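Local coordinates for leucine aminopeptidase 2, chloroplastic (Streptomyces sp. BC16019, PDB 5LHJ), which probably removes amino-terminal residues from peptides as a manganese-dependent M17 aminopeptidase, and serves in maturation of the antibiotic bottromycin, at residues V104-L116 with S152-R164. Sequence-based numbering, arbitrary orientation.
Sequences VGPARTLRLDLAL and SPLAEVIVATPER
Leu112 CD1 rests against Val157 CG1 at 3.9 Å and reaches more loosely toward Val159, while two residues earlier Leu110 CD2 faces Val157 CG2. Leu154 adds its CD1 near Leu110 CB and Val104 CG2; with CG anti to the backbone N (chi1 -167°), that methyl is carried over the carbonyl oxygens of Ala107 and Arg108. On the other face Arg111 CG crosses Ile158 CG2 at 4.0 Å, and Thr109 CG2 lies alongside the Glu156 side chain, both pointing the same way. Between these two layers of side chains run the parallel strands 109-112 and 156-159, 14° apart in direction. Leu110 is bonded from N to Glu156 O and from O to Ile158 N, and Leu112 repeats the pattern with Ile158 O and Ala160 N. At the start of the ladder Arg108 O takes two amides, Ala155 N at 2.7 Å in the carbonyl plane and Glu156 N at 3.2 Å. Strand 156-159 is an edge strand, within this chain, of the five-stranded N-terminal sheet, which belongs to the macro-like domain of M17 peptidases; strand 38-43 pairs with the far side of 109-112, and helices 90-102 and 124-139 pack on the leucine and valine face. Past the strands, water 1 donates to Leu112 O and Ala160 O and accepts from Ala115 N, bridging the diverging chains. Asp113 OD1 sits 3.4 Å from Ala160 CB and also takes Arg111 NE at 2.8 Å, while OD2 takes NH2, a side-on, nearly coplanar salt bridge reached by the bend at chi3 (78°). A leucine in place of Arg111 would probably leave the Asp113 carboxylate without this mate and freer to turn beside Ala160. Arg164 NH2 holds the turn after strand 156-159, donating to Val159 O and Thr161 O.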
ATOM      1  N   VAL A 104      34.382 -21.619 -22.553  1.00 26.11           N
ATOM      2  CA  VAL A 104      35.676 -21.554 -23.229  1.00 27.45           C
ATOM      3  C   VAL A 104      36.879 -21.362 -22.271  1.00 27.74           C
ATOM      4  O   VAL A 104      38.018 -21.710 -22.612  1.00 27.81           O
ATOM      5  CB  VAL A 104      35.617 -20.460 -24.346  1.00 28.36           C
ATOM      6  CG1 VAL A 104      35.872 -19.063 -23.794  1.00 28.65           C
ATOM      7  CG2 VAL A 104      36.541 -20.792 -25.493  1.00 30.14           C
ATOM      8  N   GLY A 105      36.646 -20.822 -21.075  1.00 28.02           N
ATOM      9  CA  GLY A 105      37.751 -20.526 -20.155  1.00 28.66           C
ATOM     10  C   GLY A 105      38.661 -19.458 -20.759  1.00 29.82           C
ATOM     11  O   GLY A 105      38.159 -18.572 -21.443  1.00 29.91           O
ATOM     12  N   PRO A 106      39.992 -19.552 -20.544  1.00 30.27           N
ATOM     13  CA  PRO A 106      40.936 -18.544 -21.032  1.00 31.62           C
ATOM     14  C   PRO A 106      41.466 -18.756 -22.466  1.00 31.85           C
ATOM     15  O   PRO A 106      42.484 -18.158 -22.832  1.00 33.30           O
ATOM     16  CB  PRO A 106      42.083 -18.659 -20.027  1.00 31.96           C
ATOM     17  CG  PRO A 106      42.112 -20.111 -19.699  1.00 31.63           C
ATOM     18  CD  PRO A 106      40.664 -20.533 -19.672  1.00 30.84           C
ATOM     19  N   ALA A 107      40.781 -19.560 -23.277  1.00 30.82           N
ATOM     20  CA  ALA A 107      41.276 -19.913 -24.607  1.00 31.20           C
ATOM     21  C   ALA A 107      41.306 -18.705 -25.533  1.00 31.34           C
ATOM     22  O   ALA A 107      40.468 -17.818 -25.423  1.00 30.66           O
ATOM     23  CB  ALA A 107      40.408 -20.997 -25.221  1.00 30.93           C
ATOM     24  N   ARG A 108      42.271 -18.688 -26.442  1.00 32.31           N
ATOM     25  CA  ARG A 108      42.364 -17.643 -27.455  1.00 34.19           C
ATOM     26  C   ARG A 108      41.502 -17.946 -28.664  1.00 32.39           C
ATOM     27  O   ARG A 108      40.994 -17.017 -29.300  1.00 32.01           O
ATOM     28  CB  ARG A 108      43.809 -17.456 -27.932  1.00 37.84           C
ATOM     29  CG  ARG A 108      44.814 -17.062 -26.865  1.00 41.74           C
ATOM     30  CD  ARG A 108      46.168 -16.808 -27.517  1.00 46.03           C
ATOM     31  NE  ARG A 108      47.227 -16.523 -26.549  1.00 50.55           N
ATOM     32  CZ  ARG A 108      48.510 -16.313 -26.857  1.00 53.81           C
ATOM     33  NH1 ARG A 108      48.930 -16.355 -28.126  1.00 54.97           N
ATOM     34  NH2 ARG A 108      49.387 -16.060 -25.883  1.00 55.92           N
ATOM     35  N   THR A 109      41.367 -19.229 -29.008  1.00 30.45           N
ATOM     36  CA  THR A 109      40.647 -19.637 -30.223  1.00 29.93           C
ATOM     37  C   THR A 109      39.678 -20.792 -29.949  1.00 27.83           C
ATOM     38  O   THR A 109      40.035 -21.747 -29.254  1.00 26.92           O
ATOM     39  CB  THR A 109      41.642 -20.051 -31.327  1.00 31.11           C
ATOM     40  OG1 THR A 109      42.472 -21.105 -30.834  1.00 33.91           O
ATOM     41  CG2 THR A 109      42.542 -18.880 -31.703  1.00 32.08           C
ATOM     42  N   LEU A 110      38.456 -20.679 -30.488  1.00 26.28           N
ATOM     43  CA  LEU A 110      37.400 -21.678 -30.330  1.00 25.10           C
ATOM     44  C   LEU A 110      36.834 -22.062 -31.694  1.00 24.67           C
ATOM     45  O   LEU A 110      36.464 -21.186 -32.471  1.00 25.37           O
ATOM     46  CB  LEU A 110      36.269 -21.122 -29.448  1.00 24.87           C
ATOM     47  CG  LEU A 110      34.955 -21.908 -29.396  1.00 24.65           C
ATOM     48  CD1 LEU A 110      35.164 -23.278 -28.771  1.00 24.52           C
ATOM     49  CD2 LEU A 110      33.911 -21.098 -28.639  1.00 24.94           C
ATOM     50  N   ARG A 111      36.785 -23.357 -31.992  1.00 23.85           N
ATOM     51  CA  ARG A 111      36.127 -23.852 -33.200  1.00 23.94           C
ATOM     52  C   ARG A 111      34.878 -24.617 -32.783  1.00 23.24           C
ATOM     53  O   ARG A 111      34.977 -25.592 -32.040  1.00 22.75           O
ATOM     54  CB  ARG A 111      37.044 -24.766 -34.025  1.00 24.89           C
ATOM     55  CG  ARG A 111      36.474 -25.044 -35.408  1.00 25.39           C
ATOM     56  CD  ARG A 111      37.331 -25.984 -36.231  1.00 26.57           C
ATOM     57  NE  ARG A 111      37.166 -27.387 -35.832  1.00 26.74           N
ATOM     58  CZ  ARG A 111      38.143 -28.217 -35.458  1.00 27.93           C
ATOM     59  NH1 ARG A 111      39.426 -27.842 -35.419  1.00 29.13           N
ATOM     60  NH2 ARG A 111      37.837 -29.468 -35.131  1.00 27.98           N
ATOM     61  N   LEU A 112      33.715 -24.151 -33.241  1.00 22.44           N
ATOM     62  CA  LEU A 112      32.451 -24.838 -33.021  1.00 22.68           C
ATOM     63  C   LEU A 112      32.188 -25.788 -34.184  1.00 22.52           C
ATOM     64  O   LEU A 112      32.021 -25.339 -35.327  1.00 22.32           O
ATOM     65  CB  LEU A 112      31.301 -23.819 -32.936  1.00 23.21           C
ATOM     66  CG  LEU A 112      31.516 -22.711 -31.902  1.00 23.80           C
ATOM     67  CD1 LEU A 112      30.426 -21.661 -32.016  1.00 25.09           C
ATOM     68  CD2 LEU A 112      31.581 -23.296 -30.510  1.00 24.42           C
ATOM     69  N   ASP A 113      32.166 -27.088 -33.894  1.00 22.35           N
ATOM     70  CA  ASP A 113      31.773 -28.101 -34.877  1.00 23.10           C
ATOM     71  C   ASP A 113      30.300 -28.500 -34.762  1.00 22.82           C
ATOM     72  O   ASP A 113      29.869 -29.439 -35.426  1.00 23.18           O
ATOM     73  CB  ASP A 113      32.664 -29.349 -34.741  1.00 23.81           C
ATOM     74  CG  ASP A 113      34.114 -29.101 -35.159  1.00 24.92           C
ATOM     75  OD1 ASP A 113      34.468 -27.982 -35.586  1.00 26.24           O
ATOM     76  OD2 ASP A 113      34.924 -30.045 -35.063  1.00 25.87           O
ATOM     77  N   LEU A 114      29.515 -27.765 -33.974  1.00 22.52           N
ATOM     78  CA  LEU A 114      28.137 -28.157 -33.662  1.00 22.80           C
ATOM     79  C   LEU A 114      27.242 -28.321 -34.889  1.00 23.16           C
ATOM     80  O   LEU A 114      26.404 -29.220 -34.925  1.00 23.49           O
ATOM     81  CB  LEU A 114      27.477 -27.131 -32.715  1.00 22.94           C
ATOM     82  CG  LEU A 114      28.154 -26.818 -31.381  1.00 23.34           C
ATOM     83  CD1 LEU A 114      27.343 -25.746 -30.664  1.00 23.97           C
ATOM     84  CD2 LEU A 114      28.320 -28.026 -30.476  1.00 23.79           C
ATOM     85  N   ALA A 115      27.405 -27.451 -35.885  1.00 23.40           N
ATOM     86  CA  ALA A 115      26.544 -27.489 -37.079  1.00 24.08           C
ATOM     87  C   ALA A 115      26.819 -28.702 -37.980  1.00 25.13           C
ATOM     88  O   ALA A 115      26.031 -28.974 -38.892  1.00 25.29           O
ATOM     89  CB  ALA A 115      26.663 -26.195 -37.877  1.00 23.94           C
ATOM     90  N   LEU A 116      27.930 -29.405 -37.740  1.00 25.60           N
ATOM     91  CA  LEU A 116      28.242 -30.658 -38.442  1.00 27.13           C
ATOM     92  C   LEU A 116      27.443 -31.844 -37.925  1.00 28.51           C
ATOM     93  O   LEU A 116      27.305 -32.839 -38.635  1.00 29.74           O
ATOM     94  CB  LEU A 116      29.737 -30.976 -38.354  1.00 27.10           C
ATOM     95  CG  LEU A 116      30.665 -29.926 -38.974  1.00 27.47           C
ATOM     96  CD1 LEU A 116      32.129 -30.262 -38.734  1.00 27.62           C
ATOM     97  CD2 LEU A 116      30.393 -29.764 -40.455  1.00 28.24           C
ATOM     98  N   SER A 152      38.967 -10.601 -22.031  1.00 61.11           N
ATOM     99  CA  SER A 152      38.777 -11.443 -23.209  1.00 61.11           C
ATOM    100  C   SER A 152      40.120 -11.838 -23.821  1.00 59.46           C
ATOM    101  O   SER A 152      40.659 -11.100 -24.653  1.00 61.01           O
ATOM    102  CB  SER A 152      37.914 -10.730 -24.261  1.00 61.91           C
ATOM    103  OG  SER A 152      37.899 -11.442 -25.495  1.00 62.78           O
ATOM    104  N   PRO A 153      40.672 -12.998 -23.402  1.00 56.93           N
ATOM    105  CA  PRO A 153      41.752 -13.631 -24.173  1.00 55.36           C
ATOM    106  C   PRO A 153      41.273 -14.182 -25.528  1.00 52.83           C
ATOM    107  O   PRO A 153      42.094 -14.357 -26.435  1.00 50.88           O
ATOM    108  CB  PRO A 153      42.230 -14.780 -23.262  1.00 56.18           C
ATOM    109  CG  PRO A 153      41.641 -14.510 -21.918  1.00 56.59           C
ATOM    110  CD  PRO A 153      40.384 -13.733 -22.156  1.00 56.48           C
ATOM    111  N   LEU A 154      39.963 -14.444 -25.647  1.00 50.45           N
ATOM    112  CA  LEU A 154      39.351 -15.003 -26.861  1.00 48.98           C
ATOM    113  C   LEU A 154      39.408 -14.042 -28.049  1.00 48.89           C
ATOM    114  O   LEU A 154      38.742 -12.999 -28.044  1.00 48.48           O
ATOM    115  CB  LEU A 154      37.889 -15.401 -26.599  1.00 47.25           C
ATOM    116  CG  LEU A 154      37.203 -16.277 -27.657  1.00 46.31           C
ATOM    117  CD1 LEU A 154      37.836 -17.658 -27.741  1.00 45.91           C
ATOM    118  CD2 LEU A 154      35.721 -16.410 -27.349  1.00 45.81           C
ATOM    119  N   ALA A 155      40.202 -14.422 -29.053  1.00 48.23           N
ATOM    120  CA  ALA A 155      40.423 -13.635 -30.271  1.00 48.48           C
ATOM    121  C   ALA A 155      39.615 -14.114 -31.493  1.00 48.12           C
ATOM    122  O   ALA A 155      39.241 -13.291 -32.330  1.00 49.17           O
ATOM    123  CB  ALA A 155      41.912 -13.620 -30.605  1.00 48.78           C
ATOM    124  N   GLU A 156      39.358 -15.423 -31.603  1.00 46.94           N
ATOM    125  CA  GLU A 156      38.650 -16.000 -32.750  1.00 45.85           C
ATOM    126  C   GLU A 156      37.642 -17.081 -32.344  1.00 41.88           C
ATOM    127  O   GLU A 156      37.990 -18.019 -31.622  1.00 39.61           O
ATOM    128  CB  GLU A 156      39.648 -16.631 -33.723  1.00 49.55           C
ATOM    129  CG  GLU A 156      40.600 -15.653 -34.397  1.00 52.98           C
ATOM    130  CD  GLU A 156      41.510 -16.322 -35.417  1.00 56.69           C
ATOM    131  OE1 GLU A 156      41.571 -17.575 -35.472  1.00 58.77           O
ATOM    132  OE2 GLU A 156      42.179 -15.585 -36.177  1.00 61.57           O
ATOM    133  N   VAL A 157      36.402 -16.930 -32.815  1.00 37.97           N
ATOM    134  CA  VAL A 157      35.417 -18.011 -32.833  1.00 34.91           C
ATOM    135  C   VAL A 157      35.168 -18.395 -34.287  1.00 32.70           C
ATOM    136  O   VAL A 157      34.866 -17.537 -35.116  1.00 31.75           O
ATOM    137  CB  VAL A 157      34.097 -17.609 -32.162  1.00 34.92           C
ATOM    138  CG1 VAL A 157      33.067 -18.736 -32.267  1.00 34.70           C
ATOM    139  CG2 VAL A 157      34.352 -17.234 -30.708  1.00 35.50           C
ATOM    140  N   ILE A 158      35.306 -19.685 -34.575  1.00 30.33           N
ATOM    141  CA  ILE A 158      35.199 -20.230 -35.920  1.00 29.55           C
ATOM    142  C   ILE A 158      34.034 -21.206 -35.940  1.00 27.64           C
ATOM    143  O   ILE A 158      33.924 -22.042 -35.046  1.00 26.87           O
ATOM    144  CB  ILE A 158      36.508 -20.959 -36.303  1.00 31.48           C
ATOM    145  CG1 ILE A 158      37.672 -19.962 -36.317  1.00 32.80           C
ATOM    146  CG2 ILE A 158      36.354 -21.701 -37.626  1.00 31.78           C
ATOM    147  CD1 ILE A 158      39.030 -20.600 -36.562  1.00 34.20           C
ATOM    148  N   VAL A 159      33.162 -21.094 -36.940  1.00 25.61           N
ATOM    149  CA  VAL A 159      32.051 -22.024 -37.101  1.00 25.16           C
ATOM    150  C   VAL A 159      32.383 -22.931 -38.285  1.00 25.78           C
ATOM    151  O   VAL A 159      32.513 -22.438 -39.414  1.00 25.57           O
ATOM    152  CB  VAL A 159      30.716 -21.290 -37.348  1.00 24.68           C
ATOM    153  CG1 VAL A 159      29.563 -22.287 -37.475  1.00 24.50           C
ATOM    154  CG2 VAL A 159      30.426 -20.317 -36.209  1.00 24.45           C
ATOM    155  N   ALA A 160      32.536 -24.230 -38.014  1.00 25.57           N
ATOM    156  CA  ALA A 160      32.849 -25.226 -39.051  1.00 25.76           C
ATOM    157  C   ALA A 160      31.577 -25.689 -39.763  1.00 25.69           C
ATOM    158  O   ALA A 160      30.631 -26.154 -39.125  1.00 25.78           O
ATOM    159  CB  ALA A 160      33.592 -26.414 -38.452  1.00 25.74           C
ATOM    160  N   THR A 161      31.555 -25.533 -41.084  1.00 25.39           N
ATOM    161  CA  THR A 161      30.432 -25.937 -41.932  1.00 25.26           C
ATOM    162  C   THR A 161      30.745 -25.507 -43.363  1.00 25.44           C
ATOM    163  O   THR A 161      31.394 -24.482 -43.553  1.00 24.91           O
ATOM    164  CB  THR A 161      29.082 -25.297 -41.514  1.00 25.22           C
ATOM    165  OG1 THR A 161      28.050 -25.626 -42.456  1.00 25.21           O
ATOM    166  CG2 THR A 161      29.181 -23.770 -41.392  1.00 24.89           C
ATOM    167  N   PRO A 162      30.285 -26.281 -44.368  1.00 25.92           N
ATOM    168  CA  PRO A 162      30.309 -25.743 -45.743  1.00 26.21           C
ATOM    169  C   PRO A 162      29.296 -24.611 -46.009  1.00 25.99           C
ATOM    170  O   PRO A 162      29.408 -23.943 -47.036  1.00 26.13           O
ATOM    171  CB  PRO A 162      29.988 -26.971 -46.611  1.00 26.92           C
ATOM    172  CG  PRO A 162      29.289 -27.916 -45.703  1.00 26.90           C
ATOM    173  CD  PRO A 162      29.784 -27.667 -44.313  1.00 26.54           C
ATOM    174  N   GLU A 163      28.327 -24.402 -45.112  1.00 25.90           N
ATOM    175  CA  GLU A 163      27.256 -23.420 -45.308  1.00 26.32           C
ATOM    176  C   GLU A 163      27.710 -22.004 -44.943  1.00 25.94           C
ATOM    177  O   GLU A 163      27.217 -21.398 -43.984  1.00 24.55           O
ATOM    178  CB  GLU A 163      26.023 -23.812 -44.488  1.00 27.30           C
ATOM    179  CG  GLU A 163      25.451 -25.191 -44.818  1.00 28.58           C
ATOM    180  CD  GLU A 163      24.763 -25.269 -46.168  1.00 29.97           C
ATOM    181  OE1 GLU A 163      24.309 -24.241 -46.705  1.00 31.68           O
ATOM    182  OE2 GLU A 163      24.671 -26.382 -46.710  1.00 31.08           O
ATOM    183  N   ARG A 164      28.623 -21.454 -45.736  1.00 25.79           N
ATOM    184  CA  ARG A 164      29.242 -20.169 -45.397  1.00 26.06           C
ATOM    185  C   ARG A 164      28.278 -18.991 -45.493  1.00 26.64           C
ATOM    186  O   ARG A 164      28.368 -18.065 -44.696  1.00 26.03           O
ATOM    187  CB  ARG A 164      30.486 -19.895 -46.260  1.00 26.73           C
ATOM    188  CG  ARG A 164      31.532 -21.001 -46.273  1.00 27.02           C
ATOM    189  CD  ARG A 164      31.831 -21.626 -44.907  1.00 27.22           C
ATOM    190  NE  ARG A 164      32.249 -20.625 -43.920  1.00 27.64           N
ATOM    191  CZ  ARG A 164      32.398 -20.854 -42.610  1.00 27.41           C
ATOM    192  NH1 ARG A 164      32.768 -19.858 -41.814  1.00 27.41           N
ATOM    193  NH2 ARG A 164      32.175 -22.058 -42.088  1.00 27.39           N
TER
HETATM  194  O   HOH W   1      29.638 -25.870 -36.562  1.00 23.24           O
HETATM  195  O   HOH W   2      26.541 -27.601 -41.537  1.00 37.50           O